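Local structure of L-lysine 6-oxidase (Marinomonas mediterranea, 3WEU) at residues D39-T44 with Q190-V195; T184-S189 with I194-Y199; L73-D76 with N82-W85; Q61-F66 with G224-V229. The protein oxidises the side-chain amine of L-lysine with a cysteine tryptophylquinone cofactor, releasing ammonium and the hydrogen peroxide that makes it antibacterial. All blocks are in the same frame, centred on the assembly; numbering follows the deposited sequence.

Contact 1. Residues D39-T44 with Q190-V195; sequences DLKPTT and QGRLIV
Leu-40 meets Ile-194 where the loop 39-41 lies against a beta hairpin, the one made by strands 181-187 and 193-196. The meeting is apolar: the end methyl CD1 of Ile-194 comes against the flank of Leu-40, within 3.9 Å of its CB, CG and CD2. With CG1 of Ile-194 anti to its carbonyl carbon (chi1 -67°), that methyl is carried out to the loop. Met-148 and Asp-188 also touch Leu-40, which is buried.

One residue on, Lys-41 turns the contact polar. Its chain is extended beyond CG and crosses the side chain of Gln-190 at about a right angle, placing NZ 2.5 Å from Gln-190 OE1, a hydrogen bond whose very short length is doubtful. The amine comes from above the carbonyl plane. From the opposite face Arg-192 NH1 reaches the same Gln-190 OE1 at 2.9 Å, so the amide oxygen, if the lysine distance is taken at face value, lies between two cationic groups that may polarise it. The two cations stand close, NZ of Lys-41 lying 4.1 Å from NH1 of Arg-192, but the guanidinium has carboxylates of its own: salt bridges to Asp-188 and Glu-72 hold it at the turn of the hairpin. Gln-190 NE2 is bound in turn by Asp-76. Lys-41 CE lies at the guanidinium edge, near its plane, 4.0 Å from Arg-192 NH1.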
loop_
_atom_site.group_PDB
_atom_site.type_symbol
_atom_site.label_atom_id
_atom_site.label_comp_id
_atom_site.label_asym_id
_atom_site.label_seq_id
_atom_site.Cartn_x
_atom_site.Cartn_y
_atom_site.Cartn_z
ATOM N N ASP A 39 -33.305 -38.332 -8.180
ATOM C CA ASP A 39 -32.768 -38.908 -9.394
ATOM C C ASP A 39 -31.990 -37.892 -10.256
ATOM O O ASP A 39 -31.527 -38.273 -11.329
ATOM C CB ASP A 39 -33.888 -39.469 -10.268
ATOM C CG ASP A 39 -34.588 -40.700 -9.639
ATOM O OD1 ASP A 39 -33.969 -41.336 -8.801
ATOM O OD2 ASP A 39 -35.724 -41.004 -10.045
ATOM N N LEU A 40 -31.918 -36.634 -9.794
ATOM C CA LEU A 40 -31.248 -35.540 -10.482
ATOM C C LEU A 40 -31.925 -35.186 -11.838
ATOM O O LEU A 40 -31.262 -34.715 -12.764
ATOM C CB LEU A 40 -29.787 -35.867 -10.712
ATOM C CG LEU A 40 -28.785 -35.625 -9.613
ATOM C CD1 LEU A 40 -29.292 -35.486 -8.189
ATOM C CD2 LEU A 40 -27.482 -36.395 -9.770
ATOM N N LYS A 41 -33.243 -35.341 -11.909
ATOM C CA LYS A 41 -34.041 -34.806 -12.974
ATOM C C LYS A 41 -34.633 -33.450 -12.568
ATOM O O LYS A 41 -35.002 -33.264 -11.420
ATOM C CB LYS A 41 -35.136 -35.752 -13.312
ATOM C CG LYS A 41 -34.432 -37.075 -13.656
ATOM C CD LYS A 41 -35.407 -38.122 -14.042
ATOM C CE LYS A 41 -34.584 -39.358 -14.454
ATOM N NZ LYS A 41 -35.510 -39.983 -15.388
ATOM N N PRO A 42 -34.658 -32.521 -13.511
ATOM C CA PRO A 42 -35.141 -31.179 -13.225
ATOM C C PRO A 42 -36.604 -31.239 -12.836
ATOM O O PRO A 42 -37.360 -32.042 -13.419
ATOM C CB PRO A 42 -34.966 -30.443 -14.542
ATOM C CG PRO A 42 -34.593 -31.463 -15.563
ATOM C CD PRO A 42 -34.196 -32.694 -14.894
ATOM N N THR A 43 -37.005 -30.465 -11.844
ATOM C CA THR A 43 -38.382 -30.441 -11.424
ATOM C C THR A 43 -38.994 -29.058 -11.736
ATOM O O THR A 43 -39.527 -28.871 -12.794
ATOM C CB THR A 43 -38.501 -30.816 -9.954
ATOM O OG1 THR A 43 -37.605 -30.052 -9.153
ATOM C CG2 THR A 43 -38.173 -32.367 -9.762
ATOM N N THR A 44 -38.941 -28.191 -10.772
ATOM C CA THR A 44 -39.488 -26.840 -10.806
ATOM C C THR A 44 -38.334 -25.903 -10.980
ATOM O O THR A 44 -37.193 -26.266 -10.692
ATOM C CB THR A 44 -40.151 -26.429 -9.475
ATOM O OG1 THR A 44 -39.162 -26.233 -8.428
ATOM C CG2 THR A 44 -41.102 -27.386 -9.000
ATOM N N GLN A 190 -30.311 -42.169 -14.942
ATOM C CA GLN A 190 -30.271 -42.852 -16.234
ATOM C C GLN A 190 -28.952 -42.710 -16.960
ATOM O O GLN A 190 -28.841 -43.069 -18.156
ATOM C CB GLN A 190 -31.399 -42.345 -17.132
ATOM C CG GLN A 190 -32.785 -42.722 -16.608
ATOM C CD GLN A 190 -33.921 -42.130 -17.400
ATOM O OE1 GLN A 190 -34.211 -40.934 -17.348
ATOM N NE2 GLN A 190 -34.605 -42.989 -18.155
ATOM N N GLY A 191 -27.943 -42.233 -16.276
ATOM C CA GLY A 191 -26.608 -42.198 -16.871
ATOM C C GLY A 191 -26.238 -40.906 -17.579
ATOM O O GLY A 191 -25.109 -40.825 -18.132
ATOM N N ARG A 192 -27.108 -39.880 -17.532
ATOM C CA ARG A 192 -26.774 -38.611 -18.155
ATOM C C ARG A 192 -25.716 -37.942 -17.345
ATOM O O ARG A 192 -25.668 -38.069 -16.098
ATOM C CB ARG A 192 -28.007 -37.640 -18.244
ATOM C CG ARG A 192 -29.185 -38.166 -19.052
ATOM C CD ARG A 192 -30.395 -37.211 -18.963
ATOM N NE ARG A 192 -31.516 -37.767 -19.656
ATOM C CZ ARG A 192 -32.419 -38.537 -19.070
ATOM N NH1 ARG A 192 -32.402 -38.711 -17.758
ATOM N NH2 ARG A 192 -33.401 -39.016 -19.805
ATOM N N LEU A 193 -24.873 -37.166 -18.029
ATOM C CA LEU A 193 -23.826 -36.413 -17.346
ATOM C C LEU A 193 -24.311 -35.088 -16.766
ATOM O O LEU A 193 -25.092 -34.379 -17.415
ATOM C CB LEU A 193 -22.718 -36.134 -18.345
ATOM C CG LEU A 193 -21.617 -35.178 -17.894
ATOM C CD1 LEU A 193 -20.800 -35.755 -16.789
ATOM C CD2 LEU A 193 -20.648 -34.788 -19.054
ATOM N N ILE A 194 -23.853 -34.756 -15.590
ATOM C CA ILE A 194 -24.014 -33.424 -14.999
ATOM C C ILE A 194 -22.673 -32.931 -14.644
ATOM O O ILE A 194 -21.943 -33.577 -13.885
ATOM C CB ILE A 194 -24.916 -33.465 -13.715
ATOM C CG1 ILE A 194 -26.315 -33.824 -14.115
ATOM C CG2 ILE A 194 -24.907 -32.120 -12.967
ATOM C CD1 ILE A 194 -27.212 -34.340 -12.990
ATOM N N VAL A 195 -22.277 -31.792 -15.198
ATOM C CA VAL A 195 -21.037 -31.196 -14.783
ATOM C C VAL A 195 -21.259 -29.982 -13.924
ATOM O O VAL A 195 -22.029 -29.111 -14.283
ATOM C CB VAL A 195 -20.216 -30.734 -15.994
ATOM C CG1 VAL A 195 -18.874 -30.140 -15.529
ATOM C CG2 VAL A 195 -20.040 -31.875 -16.988
#

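Contact 2. Residues T184-S189 with I194-Y199; sequences TLRTDS and IVLGGY
Thr-184 and Leu-196 form one hydrogen-bonded pair of an antiparallel beta hairpin, and Arg-186 and Ile-194 form the next. Together they give the tight part of the contact, four backbone hydrogen bonds with N-H...O angles of 166° or more, among them one of 2.8 Å from Thr-184 N to Leu-196 O. The short strand segments run at 160° to each other, their axes approaching to 4.9 Å. Between these pairs sits the non-hydrogen-bonded pair Leu-185 and Val-195, whose side chains lie side by side on the face opposite Thr-184, Arg-186, Ile-194 and Leu-196. There Leu-185 CD2 touches both methyls of Val-195, the nearer being CG1 at 4.0 Å.

Away from the backbone core the packing slackens, and the partly exposed residues Arg-186 and Tyr-199 belong to this side. The extended chain of Arg-186 crosses Leu-196 obliquely, with CD 4.2 Å from Leu-196 CD1, while its guanidinium goes on to a salt bridge with Asp-20. Beyond the strand, Tyr-199 brings its OH to within 3.2 Å of Thr-184 OG1, approaching at about a right angle. Both hydroxyls bond to Glu-152, which thus ties them together. At the turn, Asp-188 CB merely brushes Ile-194 CD1 at 4.3 Å.

The hairpin is a link in a wider sheet: the backbone of Leu-185 pairs with Val-151 of strand 150-154 and that of Val-195 with Gln-61 of strand 58-66, and Phe-22 and Leu-24 of strand 22-24 pack on the face of Arg-186, Ile-194 and Leu-196.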
loop_
_atom_site.group_PDB
_atom_site.type_symbol
_atom_site.label_atom_id
_atom_site.label_comp_id
_atom_site.label_asym_id
_atom_site.label_seq_id
_atom_site.Cartn_x
_atom_site.Cartn_y
_atom_site.Cartn_z
ATOM N N THR A 184 -17.149 -31.015 -9.978
ATOM C CA THR A 184 -17.723 -32.329 -9.667
ATOM C C THR A 184 -18.422 -32.893 -10.897
ATOM O O THR A 184 -19.178 -32.179 -11.562
ATOM C CB THR A 184 -18.758 -32.193 -8.524
ATOM O OG1 THR A 184 -18.252 -31.423 -7.423
ATOM C CG2 THR A 184 -19.235 -33.548 -8.045
ATOM N N LEU A 185 -18.214 -34.166 -11.229
ATOM C CA LEU A 185 -18.960 -34.841 -12.282
ATOM C C LEU A 185 -19.960 -35.770 -11.609
ATOM O O LEU A 185 -19.663 -36.383 -10.561
ATOM C CB LEU A 185 -18.099 -35.742 -13.176
ATOM C CG LEU A 185 -16.947 -35.080 -13.882
ATOM C CD1 LEU A 185 -16.364 -36.036 -14.903
ATOM C CD2 LEU A 185 -17.407 -33.767 -14.548
ATOM N N ARG A 186 -21.179 -35.765 -12.126
ATOM C CA ARG A 186 -22.180 -36.709 -11.680
ATOM C C ARG A 186 -22.853 -37.360 -12.876
ATOM O O ARG A 186 -22.747 -36.865 -14.007
ATOM C CB ARG A 186 -23.235 -36.006 -10.862
ATOM C CG ARG A 186 -22.818 -35.681 -9.477
ATOM C CD ARG A 186 -23.892 -34.842 -8.793
ATOM N NE ARG A 186 -23.671 -34.699 -7.340
ATOM C CZ ARG A 186 -24.235 -35.441 -6.378
ATOM N NH1 ARG A 186 -24.993 -36.479 -6.636
ATOM N NH2 ARG A 186 -23.966 -35.179 -5.122
ATOM N N THR A 187 -23.626 -38.396 -12.605
ATOM C CA THR A 187 -24.621 -38.883 -13.504
ATOM C C THR A 187 -25.927 -38.897 -12.765
ATOM O O THR A 187 -25.946 -38.979 -11.539
ATOM C CB THR A 187 -24.401 -40.290 -14.046
ATOM O OG1 THR A 187 -24.262 -41.198 -12.942
ATOM C CG2 THR A 187 -23.161 -40.314 -15.031
ATOM N N ASP A 188 -27.001 -38.843 -13.530
ATOM C CA ASP A 188 -28.368 -38.866 -12.997
ATOM C C ASP A 188 -28.761 -40.344 -12.978
ATOM O O ASP A 188 -27.884 -41.241 -13.167
ATOM C CB ASP A 188 -29.352 -37.973 -13.773
ATOM C CG ASP A 188 -29.755 -38.503 -15.121
ATOM O OD1 ASP A 188 -29.240 -39.555 -15.586
ATOM O OD2 ASP A 188 -30.592 -37.830 -15.782
ATOM N N SER A 189 -30.015 -40.612 -12.657
ATOM C CA SER A 189 -30.474 -41.977 -12.496
ATOM C C SER A 189 -30.455 -42.803 -13.782
ATOM O O SER A 189 -30.598 -44.017 -13.730
ATOM C CB SER A 189 -31.847 -42.027 -11.810
ATOM O OG SER A 189 -32.810 -41.563 -12.674
ATOM N N ILE A 194 -23.853 -34.756 -15.590
ATOM C CA ILE A 194 -24.014 -33.424 -14.999
ATOM C C ILE A 194 -22.673 -32.931 -14.644
ATOM O O ILE A 194 -21.943 -33.577 -13.885
ATOM C CB ILE A 194 -24.916 -33.465 -13.715
ATOM C CG1 ILE A 194 -26.315 -33.824 -14.115
ATOM C CG2 ILE A 194 -24.907 -32.120 -12.967
ATOM C CD1 ILE A 194 -27.212 -34.340 -12.990
ATOM N N VAL A 195 -22.277 -31.792 -15.198
ATOM C CA VAL A 195 -21.037 -31.196 -14.783
ATOM C C VAL A 195 -21.259 -29.982 -13.924
ATOM O O VAL A 195 -22.029 -29.111 -14.283
ATOM C CB VAL A 195 -20.216 -30.734 -15.994
ATOM C CG1 VAL A 195 -18.874 -30.140 -15.529
ATOM C CG2 VAL A 195 -20.040 -31.875 -16.988
ATOM N N LEU A 196 -20.638 -29.970 -12.763
ATOM C CA LEU A 196 -20.644 -28.877 -11.866
ATOM C C LEU A 196 -19.220 -28.372 -11.829
ATOM O O LEU A 196 -18.248 -29.179 -11.852
ATOM C CB LEU A 196 -21.104 -29.344 -10.496
ATOM C CG LEU A 196 -22.552 -29.818 -10.409
ATOM C CD1 LEU A 196 -22.780 -30.865 -9.358
ATOM C CD2 LEU A 196 -23.420 -28.660 -10.013
ATOM N N GLY A 197 -19.076 -27.056 -11.789
ATOM C CA GLY A 197 -17.786 -26.385 -11.838
ATOM C C GLY A 197 -17.297 -25.998 -10.469
ATOM O O GLY A 197 -17.677 -26.573 -9.472
ATOM N N GLY A 198 -16.470 -24.973 -10.444
ATOM C CA GLY A 198 -15.835 -24.472 -9.232
ATOM C C GLY A 198 -16.729 -23.931 -8.144
ATOM O O GLY A 198 -17.986 -23.773 -8.276
ATOM N N TYR A 199 -16.033 -23.605 -7.072
ATOM C CA TYR A 199 -16.602 -23.197 -5.851
ATOM C C TYR A 199 -16.450 -21.708 -5.552
ATOM O O TYR A 199 -16.958 -21.253 -4.521
ATOM C CB TYR A 199 -15.991 -24.016 -4.734
ATOM C CG TYR A 199 -16.311 -25.467 -4.809
ATOM C CD1 TYR A 199 -15.434 -26.369 -5.458
ATOM C CD2 TYR A 199 -17.544 -25.947 -4.358
ATOM C CE1 TYR A 199 -15.755 -27.724 -5.543
ATOM C CE2 TYR A 199 -17.884 -27.289 -4.469
ATOM C CZ TYR A 199 -16.997 -28.175 -5.054
ATOM O OH TYR A 199 -17.317 -29.493 -5.115
#

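Contact 3. Residues L73-D76 with N82-W85; sequences LTLD and NIEW
Thr-74 OG1 accepts a hydrogen bond from the backbone N of Asp-76 at 3.0 Å, an ST turn that bends the loop after strand 72-73, and the backbone of this same threonine is what Ile-83 of strand 80-91 touches. The side chain of Thr-74 starts away from the strand, leaving its main chain to face the isoleucine. Ile-83 CD1 rests 3.6 Å from Thr-74 C and 3.7 Å from Leu-73 O, against the peptide link of Leu-73 and Thr-74. CG1 of Ile-83 lies anti to its carbonyl carbon (chi1 -64°), which sends that branch to the loop; the other branch, CG2, lies over one face of the Trp-85 ring, offset toward its rim.

Leu-75 approaches next to Ile-83. Its CD2 reaches Ile-83 CG1 at 4.2 Å and also lies alongside the side chain of Asn-82, 3.9 Å from OD1. That oxygen takes a weak hydrogen bond from Ile-83 N.

No hydrogen bond joins loop and strand here. Van der Waals packing of methyl groups on backbone and side chains joins the two segments, while polar bonds go to third parts of the fold: Leu-75 and Asp-76 bond to Gln-190, and Trp-85 NE1 to Gly-191 O.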
loop_
_atom_site.group_PDB
_atom_site.type_symbol
_atom_site.label_atom_id
_atom_site.label_comp_id
_atom_site.label_asym_id
_atom_site.label_seq_id
_atom_site.Cartn_x
_atom_site.Cartn_y
_atom_site.Cartn_z
ATOM N N LEU A 73 -30.248 -41.475 -26.127
ATOM C CA LEU A 73 -29.702 -42.700 -25.516
ATOM C C LEU A 73 -29.445 -42.522 -24.046
ATOM O O LEU A 73 -28.752 -41.590 -23.619
ATOM C CB LEU A 73 -28.417 -43.088 -26.213
ATOM C CG LEU A 73 -28.545 -43.314 -27.732
ATOM C CD1 LEU A 73 -27.199 -43.428 -28.395
ATOM C CD2 LEU A 73 -29.353 -44.579 -28.037
ATOM N N THR A 74 -29.998 -43.445 -23.252
ATOM C CA THR A 74 -29.643 -43.543 -21.857
ATOM C C THR A 74 -29.287 -45.009 -21.514
ATOM O O THR A 74 -29.392 -45.894 -22.342
ATOM C CB THR A 74 -30.778 -43.103 -20.946
ATOM O OG1 THR A 74 -31.757 -44.117 -20.900
ATOM C CG2 THR A 74 -31.391 -41.751 -21.432
ATOM N N LEU A 75 -28.924 -45.222 -20.269
ATOM C CA LEU A 75 -28.618 -46.576 -19.746
ATOM C C LEU A 75 -29.812 -47.452 -19.830
ATOM O O LEU A 75 -29.639 -48.664 -19.814
ATOM C CB LEU A 75 -28.141 -46.497 -18.316
ATOM C CG LEU A 75 -26.804 -45.822 -18.086
ATOM C CD1 LEU A 75 -26.539 -45.694 -16.584
ATOM C CD2 LEU A 75 -25.661 -46.526 -18.792
ATOM N N ASP A 76 -31.016 -46.862 -19.986
ATOM C CA ASP A 76 -32.261 -47.644 -20.204
ATOM C C ASP A 76 -32.567 -47.995 -21.635
ATOM O O ASP A 76 -33.501 -48.725 -21.885
ATOM C CB ASP A 76 -33.466 -46.879 -19.660
ATOM C CG ASP A 76 -33.428 -46.773 -18.184
ATOM O OD1 ASP A 76 -32.820 -47.681 -17.618
ATOM O OD2 ASP A 76 -33.950 -45.832 -17.554
ATOM N N ASN A 82 -23.341 -49.321 -21.668
ATOM C CA ASN A 82 -22.764 -48.289 -20.791
ATOM C C ASN A 82 -22.657 -47.001 -21.544
ATOM O O ASN A 82 -22.665 -47.022 -22.744
ATOM C CB ASN A 82 -21.365 -48.648 -20.315
ATOM C CG ASN A 82 -21.005 -47.928 -19.005
ATOM O OD1 ASN A 82 -21.828 -47.282 -18.331
ATOM N ND2 ASN A 82 -19.763 -48.041 -18.653
ATOM N N ILE A 83 -22.491 -45.918 -20.795
ATOM C CA ILE A 83 -22.283 -44.594 -21.342
ATOM C C ILE A 83 -21.278 -43.987 -20.380
ATOM O O ILE A 83 -21.576 -43.820 -19.237
ATOM C CB ILE A 83 -23.593 -43.765 -21.377
ATOM C CG1 ILE A 83 -24.612 -44.427 -22.321
ATOM C CG2 ILE A 83 -23.251 -42.338 -21.774
ATOM C CD1 ILE A 83 -26.026 -43.762 -22.349
ATOM N N GLU A 84 -20.106 -43.642 -20.892
ATOM C CA GLU A 84 -19.036 -43.148 -20.065
ATOM C C GLU A 84 -18.671 -41.784 -20.569
ATOM O O GLU A 84 -18.374 -41.606 -21.742
ATOM C CB GLU A 84 -17.818 -44.025 -20.128
ATOM C CG GLU A 84 -16.830 -43.630 -19.056
ATOM C CD GLU A 84 -15.701 -44.653 -18.908
ATOM O OE1 GLU A 84 -15.349 -45.327 -19.902
ATOM O OE2 GLU A 84 -15.210 -44.766 -17.781
ATOM N N TRP A 85 -18.679 -40.844 -19.653
ATOM C CA TRP A 85 -18.396 -39.481 -19.996
ATOM C C TRP A 85 -17.053 -39.178 -19.403
ATOM O O TRP A 85 -16.824 -39.494 -18.252
ATOM C CB TRP A 85 -19.461 -38.590 -19.307
ATOM C CG TRP A 85 -20.882 -38.873 -19.632
ATOM C CD1 TRP A 85 -21.756 -39.671 -18.952
ATOM C CD2 TRP A 85 -21.611 -38.282 -20.679
ATOM N NE1 TRP A 85 -22.996 -39.629 -19.534
ATOM C CE2 TRP A 85 -22.943 -38.753 -20.589
ATOM C CE3 TRP A 85 -21.281 -37.349 -21.671
ATOM C CZ2 TRP A 85 -23.930 -38.373 -21.483
ATOM C CZ3 TRP A 85 -22.254 -36.962 -22.524
ATOM C CH2 TRP A 85 -23.576 -37.466 -22.437
#

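Contact 4. Residues Q61-F66 with G224-V229; sequences QVFKVF and GSVTCV
Phe-63 and Val-226 make the aromatic part of the contact, Val-65 and Cys-228 the sulfur part; no hydrogen bond crosses between the two strands. In the first pair the far end of the ring does the touching: CZ of Phe-63 lies 3.9 Å from the single methyl Val-226 CG2, which approaches the ring obliquely, and CE2 is only a little further from it. The phenyl group is carried across the gap because CG is anti to the carbonyl carbon (chi1 -68°); the CA atoms of Phe-63 and Val-226 are 9.3 Å apart. Trp-85, Met-244, Val-5 and Pro-7 pack round the same ring.

These strands, 58-66 and 223-232, are not neighbours in the sheet. They belong to a mixed, curled beta sheet of the N-terminal region, and strands 4-13 and 237-247 connect them by successive pairings, so their inward side chains meet across its interior as in the core of a beta barrel.

In the sulfur contact, Cys-228 SG stands nearly equidistant from three carbons of Val-65, 3.8 Å from CB and 3.9 Å from each of CG1 and CG2, and so rests against the branch of the valine. With CG1 set between backbone N and carbonyl carbon (chi1 55°), Val-65 presents CB to the sulfur, a methyl on each flank. Ile-83, Trp-85 and Val-5 also touch Cys-228.

The polar side chain of Gln-61 bonds within its own strand and to the next: Gln-61 NE2 donates to Val-62 O at 3.0 Å, nearly straight at 160°, while Gln-61 OE1 accepts from Val-11 N.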
loop_
_atom_site.group_PDB
_atom_site.type_symbol
_atom_site.label_atom_id
_atom_site.label_comp_id
_atom_site.label_asym_id
_atom_site.label_seq_id
_atom_site.Cartn_x
_atom_site.Cartn_y
_atom_site.Cartn_z
ATOM N N GLN A 61 -24.546 -28.371 -15.510
ATOM C CA GLN A 61 -25.048 -28.665 -16.852
ATOM C C GLN A 61 -25.318 -30.128 -17.054
ATOM O O GLN A 61 -24.402 -30.939 -16.915
ATOM C CB GLN A 61 -24.062 -28.212 -17.900
ATOM C CG GLN A 61 -24.442 -28.528 -19.313
ATOM C CD GLN A 61 -25.458 -27.536 -19.835
ATOM O OE1 GLN A 61 -25.164 -26.361 -19.990
ATOM N NE2 GLN A 61 -26.636 -28.007 -20.116
ATOM N N VAL A 62 -26.541 -30.445 -17.480
ATOM C CA VAL A 62 -26.888 -31.793 -17.979
ATOM C C VAL A 62 -26.494 -31.892 -19.421
ATOM O O VAL A 62 -26.776 -30.985 -20.218
ATOM C CB VAL A 62 -28.391 -32.067 -17.845
ATOM C CG1 VAL A 62 -28.803 -33.401 -18.447
ATOM C CG2 VAL A 62 -28.802 -31.982 -16.387
ATOM N N PHE A 63 -25.822 -32.980 -19.780
ATOM C CA PHE A 63 -25.581 -33.308 -21.159
ATOM C C PHE A 63 -26.302 -34.605 -21.489
ATOM O O PHE A 63 -26.392 -35.516 -20.634
ATOM C CB PHE A 63 -24.097 -33.545 -21.451
ATOM C CG PHE A 63 -23.204 -32.342 -21.355
ATOM C CD1 PHE A 63 -22.707 -31.954 -20.169
ATOM C CD2 PHE A 63 -22.746 -31.697 -22.517
ATOM C CE1 PHE A 63 -21.842 -30.874 -20.071
ATOM C CE2 PHE A 63 -21.844 -30.625 -22.438
ATOM C CZ PHE A 63 -21.379 -30.209 -21.214
ATOM N N LYS A 64 -26.790 -34.681 -22.711
ATOM C CA LYS A 64 -27.575 -35.821 -23.249
ATOM C C LYS A 64 -26.893 -36.249 -24.545
ATOM O O LYS A 64 -26.226 -35.435 -25.218
ATOM C CB LYS A 64 -28.957 -35.412 -23.521
ATOM C CG LYS A 64 -29.696 -35.020 -22.242
ATOM C CD LYS A 64 -31.170 -34.713 -22.532
ATOM C CE LYS A 64 -31.815 -34.075 -21.310
ATOM N NZ LYS A 64 -33.260 -33.765 -21.572
ATOM N N VAL A 65 -26.983 -37.540 -24.840
ATOM C CA VAL A 65 -26.382 -38.083 -26.062
ATOM C C VAL A 65 -27.517 -38.700 -26.847
ATOM O O VAL A 65 -28.480 -39.267 -26.276
ATOM C CB VAL A 65 -25.216 -39.049 -25.755
ATOM C CG1 VAL A 65 -25.694 -40.138 -24.812
ATOM C CG2 VAL A 65 -24.611 -39.649 -27.026
ATOM N N PHE A 66 -27.433 -38.545 -28.174
ATOM C CA PHE A 66 -28.512 -38.933 -29.062
ATOM C C PHE A 66 -28.004 -39.802 -30.183
ATOM O O PHE A 66 -26.904 -39.569 -30.673
ATOM C CB PHE A 66 -29.125 -37.673 -29.687
ATOM C CG PHE A 66 -29.772 -36.787 -28.684
ATOM C CD1 PHE A 66 -29.019 -35.921 -27.937
ATOM C CD2 PHE A 66 -31.123 -36.887 -28.418
ATOM C CE1 PHE A 66 -29.628 -35.097 -26.990
ATOM C CE2 PHE A 66 -31.724 -36.071 -27.452
ATOM C CZ PHE A 66 -30.941 -35.221 -26.715
ATOM N N GLY A 224 -13.285 -27.005 -20.817
ATOM C CA GLY A 224 -12.667 -28.143 -21.475
ATOM C C GLY A 224 -13.564 -29.114 -22.151
ATOM O O GLY A 224 -14.733 -28.864 -22.389
ATOM N N SER A 225 -12.982 -30.266 -22.517
ATOM C CA SER A 225 -13.599 -31.161 -23.411
ATOM C C SER A 225 -14.517 -32.120 -22.713
ATOM O O SER A 225 -14.273 -32.523 -21.542
ATOM C CB SER A 225 -12.519 -32.007 -24.123
ATOM O OG SER A 225 -11.695 -32.672 -23.168
ATOM N N VAL A 226 -15.530 -32.531 -23.464
ATOM C CA VAL A 226 -16.483 -33.532 -23.032
ATOM C C VAL A 226 -16.382 -34.637 -24.055
ATOM O O VAL A 226 -16.571 -34.377 -25.217
ATOM C CB VAL A 226 -17.937 -33.033 -22.933
ATOM C CG1 VAL A 226 -18.925 -34.150 -22.569
ATOM C CG2 VAL A 226 -18.004 -31.952 -21.868
ATOM N N THR A 227 -16.168 -35.871 -23.577
ATOM C CA THR A 227 -16.202 -37.054 -24.459
ATOM C C THR A 227 -17.197 -38.064 -23.940
ATOM O O THR A 227 -17.232 -38.328 -22.770
ATOM C CB THR A 227 -14.783 -37.716 -24.567
ATOM O OG1 THR A 227 -13.868 -36.724 -24.988
ATOM C CG2 THR A 227 -14.778 -38.856 -25.640
ATOM N N CYS A 228 -18.020 -38.566 -24.826
ATOM C CA CYS A 228 -19.029 -39.528 -24.517
ATOM C C CYS A 228 -18.779 -40.769 -25.320
ATOM O O CYS A 228 -18.836 -40.720 -26.549
ATOM C CB CYS A 228 -20.408 -39.051 -24.922
ATOM S SG CYS A 228 -21.762 -40.103 -24.444
ATOM N N VAL A 229 -18.604 -41.884 -24.623
ATOM C CA VAL A 229 -18.485 -43.228 -25.287
ATOM C C VAL A 229 -19.693 -44.045 -24.876
ATOM O O VAL A 229 -19.922 -44.299 -23.686
ATOM C CB VAL A 229 -17.203 -43.968 -24.847
ATOM C CG1 VAL A 229 -17.105 -45.360 -25.502
ATOM C CG2 VAL A 229 -15.947 -43.156 -25.147
#

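How the contacts relate
From the N terminus, residues 39-44 come first and meet 190-195, so contact 1 closes a loop of some 145 residues. Strand 58-66 follows; its partner 224-229 lies beyond 190-195, so contacts 1 and 4 cross. Contact 3, between 73-76 and 82-85, closes a short local loop nested inside both. Contact 2 then closes the hairpin of strands 181-187 and 193-196, nested inside contact 4, and shares Ile-194 and Val-195 with contact 1. All four reach the one curled sheet of the N-terminal region, contact 1 from a loop outside it: strand 193-196 pairs with both 181-187 and 58-66, and strand 80-91 with 223-232, while Trp-85 NE1 to Gly-191 O joins contact 3 to contact 1.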